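Spore germination lipase LipC (Metagenome, PDB 6NKD) is a GDSL-family lipase, a lipolytic hydrolase that probably cleaves lysophospholipids and may act in spore germination. Local coordinates at residues 168-171 with 172-175. Residues are numbered along the deposited sequence; the frame is centred on the assembly and turned at random.
Sequences VIDT and YAVF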
ATOM      1  N   VAL A 168      18.990 -25.497  -7.317  1.00 73.33           N
ATOM      2  CA  VAL A 168      18.161 -25.239  -6.146  1.00 69.96           C
ATOM      3  C   VAL A 168      18.986 -24.414  -5.169  1.00 69.97           C
ATOM      4  O   VAL A 168      20.027 -24.872  -4.681  1.00 71.77           O
ATOM      5  CB  VAL A 168      17.675 -26.545  -5.500  1.00 68.83           C
ATOM      6  CG1 VAL A 168      16.763 -26.244  -4.322  1.00 65.83           C
ATOM      7  CG2 VAL A 168      16.964 -27.408  -6.529  1.00 69.99           C
ATOM      8  N   ILE A 169      18.528 -23.200  -4.886  1.00 69.12           N
ATOM      9  CA  ILE A 169      19.283 -22.274  -4.049  1.00 68.09           C
ATOM     10  C   ILE A 169      19.011 -22.587  -2.584  1.00 64.72           C
ATOM     11  O   ILE A 169      17.853 -22.691  -2.160  1.00 61.26           O
ATOM     12  CB  ILE A 169      18.921 -20.821  -4.390  1.00 67.62           C
ATOM     13  CG1 ILE A 169      19.133 -20.565  -5.883  1.00 68.95           C
ATOM     14  CG2 ILE A 169      19.746 -19.852  -3.560  1.00 68.13           C
ATOM     15  CD1 ILE A 169      20.551 -20.810  -6.356  1.00 71.08           C
ATOM     16  N   ASP A 170      20.083 -22.738  -1.804  1.00 65.69           N
ATOM     17  CA  ASP A 170      19.975 -23.123  -0.398  1.00 64.28           C
ATOM     18  C   ASP A 170      19.675 -21.880   0.435  1.00 62.30           C
ATOM     19  O   ASP A 170      20.536 -21.319   1.120  1.00 63.05           O
ATOM     20  CB  ASP A 170      21.249 -23.820   0.065  1.00 66.21           C
ATOM     21  CG  ASP A 170      21.056 -24.592   1.355  1.00 65.21           C
ATOM     22  OD1 ASP A 170      19.937 -24.562   1.911  1.00 62.60           O
ATOM     23  OD2 ASP A 170      22.026 -25.235   1.809  1.00 66.88           O
ATOM     24  N   THR A 171      18.415 -21.439   0.363  1.00 50.62           N
ATOM     25  CA  THR A 171      17.982 -20.312   1.182  1.00 48.19           C
ATOM     26  C   THR A 171      18.033 -20.654   2.664  1.00 48.11           C
ATOM     27  O   THR A 171      18.231 -19.767   3.501  1.00 47.69           O
ATOM     28  CB  THR A 171      16.563 -19.884   0.801  1.00 45.43           C
ATOM     29  OG1 THR A 171      16.303 -20.235  -0.564  1.00 45.74           O
ATOM     30  CG2 THR A 171      16.401 -18.384   0.973  1.00 43.66           C
ATOM     31  N   TYR A 172      17.849 -21.933   3.000  1.00 48.23           N
ATOM     32  CA  TYR A 172      17.868 -22.357   4.396  1.00 49.13           C
ATOM     33  C   TYR A 172      19.222 -22.075   5.036  1.00 49.71           C
ATOM     34  O   TYR A 172      19.298 -21.546   6.152  1.00 47.36           O
ATOM     35  CB  TYR A 172      17.515 -23.843   4.485  1.00 51.93           C
ATOM     36  CG  TYR A 172      17.572 -24.435   5.876  1.00 54.33           C
ATOM     37  CD1 TYR A 172      16.455 -24.426   6.703  1.00 54.30           C
ATOM     38  CD2 TYR A 172      18.737 -25.019   6.356  1.00 56.10           C
ATOM     39  CE1 TYR A 172      16.504 -24.973   7.973  1.00 55.81           C
ATOM     40  CE2 TYR A 172      18.794 -25.566   7.622  1.00 57.23           C
ATOM     41  CZ  TYR A 172      17.676 -25.541   8.427  1.00 58.09           C
ATOM     42  OH  TYR A 172      17.735 -26.088   9.689  1.00 61.04           O
ATOM     43  N   ALA A 173      20.309 -22.419   4.337  1.00 51.28           N
ATOM     44  CA  ALA A 173      21.644 -22.185   4.880  1.00 51.58           C
ATOM     45  C   ALA A 173      21.953 -20.698   5.001  1.00 50.91           C
ATOM     46  O   ALA A 173      22.737 -20.300   5.870  1.00 52.08           O
ATOM     47  CB  ALA A 173      22.696 -22.872   4.010  1.00 52.20           C
ATOM     48  N   VAL A 174      21.357 -19.869   4.142  1.00 49.00           N
ATOM     49  CA  VAL A 174      21.580 -18.428   4.221  1.00 47.72           C
ATOM     50  C   VAL A 174      20.999 -17.870   5.513  1.00 47.64           C
ATOM     51  O   VAL A 174      21.632 -17.054   6.196  1.00 48.35           O
ATOM     52  CB  VAL A 174      20.985 -17.728   2.984  1.00 46.55           C
ATOM     53  CG1 VAL A 174      20.924 -16.225   3.194  1.00 44.77           C
ATOM     54  CG2 VAL A 174      21.798 -18.056   1.743  1.00 47.24           C
ATOM     55  N   PHE A 175      19.798 -18.314   5.879  1.00 46.86           N
ATOM     56  CA  PHE A 175      19.074 -17.740   7.003  1.00 46.77           C
ATOM     57  C   PHE A 175      19.361 -18.419   8.335  1.00 48.96           C
ATOM     58  O   PHE A 175      19.069 -17.827   9.381  1.00 49.72           O
ATOM     59  CB  PHE A 175      17.566 -17.791   6.736  1.00 47.06           C
ATOM     60  CG  PHE A 175      17.069 -16.684   5.853  1.00 47.31           C
ATOM     61  CD1 PHE A 175      16.319 -15.646   6.381  1.00 46.84           C
ATOM     62  CD2 PHE A 175      17.355 -16.676   4.498  1.00 48.62           C
ATOM     63  CE1 PHE A 175      15.858 -14.626   5.575  1.00 47.48           C
ATOM     64  CE2 PHE A 175      16.898 -15.657   3.685  1.00 47.94           C
ATOM     65  CZ  PHE A 175      16.149 -14.630   4.224  1.00 47.96           C
TER
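D170 and A173 meet where strand 166-169 gives way to helix 171-175, with D170 at the centre of an inverse gamma turn and in the N-cap position. F175 N donates to T171 O (3.2 Å, 148°), the one bond across the segments that is not weak; V174 N bonds weakly to D170 O and T171 O. D170 CG stands anti to the backbone N (chi1 -163°), which swings the carboxylate forward over the helix start. Its OD1 accepts a weak capping bond from A173 N at 3.3 Å. The other oxygen, OD2, rests against A173 CB. N135 binds the turn at three points: its ND2 donates to D170 OD1, its OD1 takes Y172 N, and its backbone O bonds T171 OG1. T171 and F175, one helical turn apart, extend alongside each other in the same direction. T171 CG2 lies 3.9 Å from F175 CE2, while T171 O sits at the ring edge, 3.4 Å from F175 CD2. This aspartate-capped junction lies at an edge strand of the chain's parallel sheet, in the SGNH-hydrolase (GDSL) α/β fold; the I169 backbone hydrogen-bonds L133 and N135. The turn leads into a short helix between helix 144-157, where Y172 OH bonds D147, and helix 192-204, where V174 touches A197 and F175 touches M198; F175 also stacks on Y137, about 8 Å from the probable catalytic H189, measured between side chains.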